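Local coordinates for protein yeast glycogen phosphorylase (Saccharomyces cerevisiae, PDB 1YGP) that belongs to the carbohydrate phosphorylases, two-domain enzymes of the GT-B clan that carry a bound pyridoxal-5'-phosphate cofactor, at residues A[661-666]-A[805-810]. Sequence-based numbering, arbitrary orientation.
Sequences YYMAKL and KPLVDS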
ATOM      1  N   TYR A 661      29.722   5.811   8.364  1.00 20.29           N
ATOM      2  CA  TYR A 661      30.727   5.770   9.380  1.00 18.15           C
ATOM      3  C   TYR A 661      31.757   4.793   8.841  1.00 20.52           C
ATOM      4  O   TYR A 661      31.681   3.586   9.085  1.00 24.96           O
ATOM      5  CB  TYR A 661      30.029   5.328  10.670  1.00 16.78           C
ATOM      6  CG  TYR A 661      30.873   5.368  11.939  1.00 15.55           C
ATOM      7  CD1 TYR A 661      32.223   5.722  11.929  1.00 13.17           C
ATOM      8  CD2 TYR A 661      30.276   5.005  13.137  1.00 16.99           C
ATOM      9  CE1 TYR A 661      32.970   5.712  13.095  1.00 12.85           C
ATOM     10  CE2 TYR A 661      31.020   4.991  14.308  1.00 13.65           C
ATOM     11  CZ  TYR A 661      32.362   5.346  14.273  1.00 12.92           C
ATOM     12  OH  TYR A 661      33.099   5.338  15.438  1.00 18.28           O
ATOM     13  N   TYR A 662      32.765   5.324   8.143  1.00 20.13           N
ATOM     14  CA  TYR A 662      33.797   4.495   7.548  1.00 23.54           C
ATOM     15  C   TYR A 662      34.466   3.512   8.499  1.00 25.10           C
ATOM     16  O   TYR A 662      34.580   2.321   8.185  1.00 27.86           O
ATOM     17  CB  TYR A 662      34.896   5.357   6.917  1.00 29.55           C
ATOM     18  CG  TYR A 662      35.990   4.520   6.237  1.00 36.54           C
ATOM     19  CD1 TYR A 662      35.664   3.671   5.169  1.00 38.65           C
ATOM     20  CD2 TYR A 662      37.314   4.580   6.708  1.00 38.22           C
ATOM     21  CE1 TYR A 662      36.659   2.883   4.577  1.00 43.61           C
ATOM     22  CE2 TYR A 662      38.309   3.792   6.119  1.00 41.78           C
ATOM     23  CZ  TYR A 662      37.978   2.944   5.052  1.00 43.19           C
ATOM     24  OH  TYR A 662      38.951   2.152   4.457  1.00 37.50           O
ATOM     25  N   MET A 663      34.921   3.992   9.658  1.00 22.70           N
ATOM     26  CA  MET A 663      35.601   3.122  10.603  1.00 19.71           C
ATOM     27  C   MET A 663      34.660   2.030  11.106  1.00 18.44           C
ATOM     28  O   MET A 663      35.084   0.878  11.238  1.00 17.71           O
ATOM     29  CB  MET A 663      36.122   3.943  11.773  1.00 19.05           C
ATOM     30  CG  MET A 663      37.331   3.306  12.454  1.00 22.11           C
ATOM     31  SD  MET A 663      38.831   3.215  11.438  1.00 22.18           S
ATOM     32  CE  MET A 663      39.120   4.940  11.183  1.00 12.08           C
ATOM     33  N   ALA A 664      33.367   2.313  11.317  1.00 15.53           N
ATOM     34  CA  ALA A 664      32.473   1.273  11.805  1.00 16.56           C
ATOM     35  C   ALA A 664      32.280   0.229  10.709  1.00 16.81           C
ATOM     36  O   ALA A 664      32.369  -0.982  10.942  1.00 17.58           O
ATOM     37  CB  ALA A 664      31.153   1.878  12.170  1.00 10.87           C
ATOM     38  N   LYS A 665      32.125   0.681   9.468  1.00 17.85           N
ATOM     39  CA  LYS A 665      32.064  -0.245   8.359  1.00 19.01           C
ATOM     40  C   LYS A 665      33.368  -1.034   8.215  1.00 18.73           C
ATOM     41  O   LYS A 665      33.304  -2.215   7.849  1.00 21.92           O
ATOM     42  CB  LYS A 665      31.739   0.532   7.094  1.00 15.16           C
ATOM     43  CG  LYS A 665      30.236   0.614   6.922  1.00 16.01           C
ATOM     44  CD  LYS A 665      29.855   1.635   5.874  1.00 20.87           C
ATOM     45  CE  LYS A 665      28.404   1.428   5.496  1.00 24.26           C
ATOM     46  NZ  LYS A 665      28.101   2.028   4.200  1.00 29.18           N
ATOM     47  N   LEU A 666      34.548  -0.491   8.541  1.00 17.19           N
ATOM     48  CA  LEU A 666      35.781  -1.275   8.486  1.00 16.94           C
ATOM     49  C   LEU A 666      35.721  -2.366   9.517  1.00 17.27           C
ATOM     50  O   LEU A 666      36.121  -3.495   9.216  1.00 17.97           O
ATOM     51  CB  LEU A 666      37.060  -0.512   8.822  1.00 16.06           C
ATOM     52  CG  LEU A 666      37.877   0.125   7.723  1.00 24.91           C
ATOM     53  CD1 LEU A 666      39.104   0.806   8.310  1.00 24.88           C
ATOM     54  CD2 LEU A 666      38.301  -0.954   6.735  1.00 28.08           C
ATOM     55  N   LYS A 805      44.333  -0.470   7.807  1.00 29.03           N
ATOM     56  CA  LYS A 805      45.286   0.494   8.327  1.00 26.46           C
ATOM     57  C   LYS A 805      44.656   1.635   9.115  1.00 24.37           C
ATOM     58  O   LYS A 805      45.156   1.862  10.213  1.00 24.36           O
ATOM     59  CB  LYS A 805      46.121   1.096   7.191  1.00 23.14           C
ATOM     60  CG  LYS A 805      47.553   1.237   7.643  1.00 22.21           C
ATOM     61  CD  LYS A 805      48.388   2.268   6.911  1.00 25.69           C
ATOM     62  CE  LYS A 805      49.870   2.062   7.215  1.00 29.30           C
ATOM     63  NZ  LYS A 805      50.163   1.876   8.631  1.00 29.49           N
ATOM     64  N   PRO A 806      43.615   2.388   8.737  1.00 25.38           N
ATOM     65  CA  PRO A 806      43.039   3.466   9.548  1.00 26.45           C
ATOM     66  C   PRO A 806      42.716   3.104  10.996  1.00 29.16           C
ATOM     67  O   PRO A 806      42.903   3.908  11.917  1.00 30.94           O
ATOM     68  CB  PRO A 806      41.834   3.879   8.767  1.00 23.39           C
ATOM     69  CG  PRO A 806      42.318   3.696   7.357  1.00 28.56           C
ATOM     70  CD  PRO A 806      42.963   2.334   7.438  1.00 25.84           C
ATOM     71  N   LEU A 807      42.289   1.854  11.204  1.00 30.80           N
ATOM     72  CA  LEU A 807      41.993   1.325  12.524  1.00 29.08           C
ATOM     73  C   LEU A 807      43.291   1.238  13.331  1.00 27.79           C
ATOM     74  O   LEU A 807      43.427   1.890  14.366  1.00 27.92           O
ATOM     75  CB  LEU A 807      41.345  -0.046  12.347  1.00 29.17           C
ATOM     76  CG  LEU A 807      40.767  -0.744  13.558  1.00 28.35           C
ATOM     77  CD1 LEU A 807      39.773   0.179  14.254  1.00 30.29           C
ATOM     78  CD2 LEU A 807      40.088  -2.026  13.115  1.00 29.31           C
ATOM     79  N   VAL A 808      44.295   0.513  12.830  1.00 28.13           N
ATOM     80  CA  VAL A 808      45.599   0.361  13.476  1.00 23.28           C
ATOM     81  C   VAL A 808      46.204   1.730  13.734  1.00 22.68           C
ATOM     82  O   VAL A 808      46.609   2.021  14.859  1.00 26.75           O
ATOM     83  CB  VAL A 808      46.532  -0.461  12.579  1.00 20.45           C
ATOM     84  CG1 VAL A 808      47.901  -0.611  13.188  1.00 19.54           C
ATOM     85  CG2 VAL A 808      45.964  -1.839  12.439  1.00 17.27           C
ATOM     86  N   ASP A 809      46.224   2.627  12.762  1.00 21.41           N
ATOM     87  CA  ASP A 809      46.764   3.946  13.003  1.00 21.49           C
ATOM     88  C   ASP A 809      45.936   4.812  13.917  1.00 20.07           C
ATOM     89  O   ASP A 809      46.473   5.832  14.363  1.00 19.39           O
ATOM     90  CB  ASP A 809      46.955   4.701  11.709  1.00 23.17           C
ATOM     91  CG  ASP A 809      47.929   4.055  10.735  1.00 28.62           C
ATOM     92  OD1 ASP A 809      48.707   3.170  11.115  1.00 27.17           O
ATOM     93  OD2 ASP A 809      47.885   4.456   9.571  1.00 33.81           O
ATOM     94  N   SER A 810      44.673   4.546  14.245  1.00 21.36           N
ATOM     95  CA  SER A 810      44.005   5.422  15.195  1.00 23.79           C
ATOM     96  C   SER A 810      44.583   5.114  16.576  1.00 25.76           C
ATOM     97  O   SER A 810      44.985   6.047  17.289  1.00 26.51           O
ATOM     98  CB  SER A 810      42.482   5.209  15.158  1.00 22.98           C
ATOM     99  OG  SER A 810      41.982   3.916  15.483  1.00 25.78           O
TER
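Met663 and Leu807 lie at the nearest backbone approach, 6.9 Å between their CA atoms, where the first turns of helices 662-678 and 805-813 meet at 109° between their N-to-C directions, with the segment axes 10.1 Å apart. Met663 makes the closest side-chain approaches. Its CG stands anti to the backbone N (chi1 -154°), and bends at chi2 and chi3 fold the thioether over the start of the partner helix. There Met663 SD lies 3.7 Å from Leu807 N, a van der Waals contact, and 4.2 Å from Leu807 CB, while the methyl CE turns to Pro806 CB at 3.8 Å. The CA-CB bond of Pro806 is directed at helix 662-678, and its CB and CG are touched by three residues. Besides the methionine, Leu666, one turn further along, brings its CD1 branch to Pro806 CB at 4.1 Å, the two side chains meeting at about a right angle. Tyr662 offers the edge of its ring: CE2 is 4.2 Å from Pro806 CG, which sits near the ring plane, so this is edge packing rather than a CH-pi stack. Ser810 OG donates to Leu807 O, and Lys805 NZ forms salt bridges with Asp809 and Glu792. Helix 662-678 follows strand 649-654 of the six-stranded parallel sheet in the C-terminal domain, so the contact joins that layer to a short later helix. Being almost entirely apolar side-chain packing, with the thioether against a backbone amide and 223 Å² buried in total, it depends on shape and dispersion rather than on directional bonds.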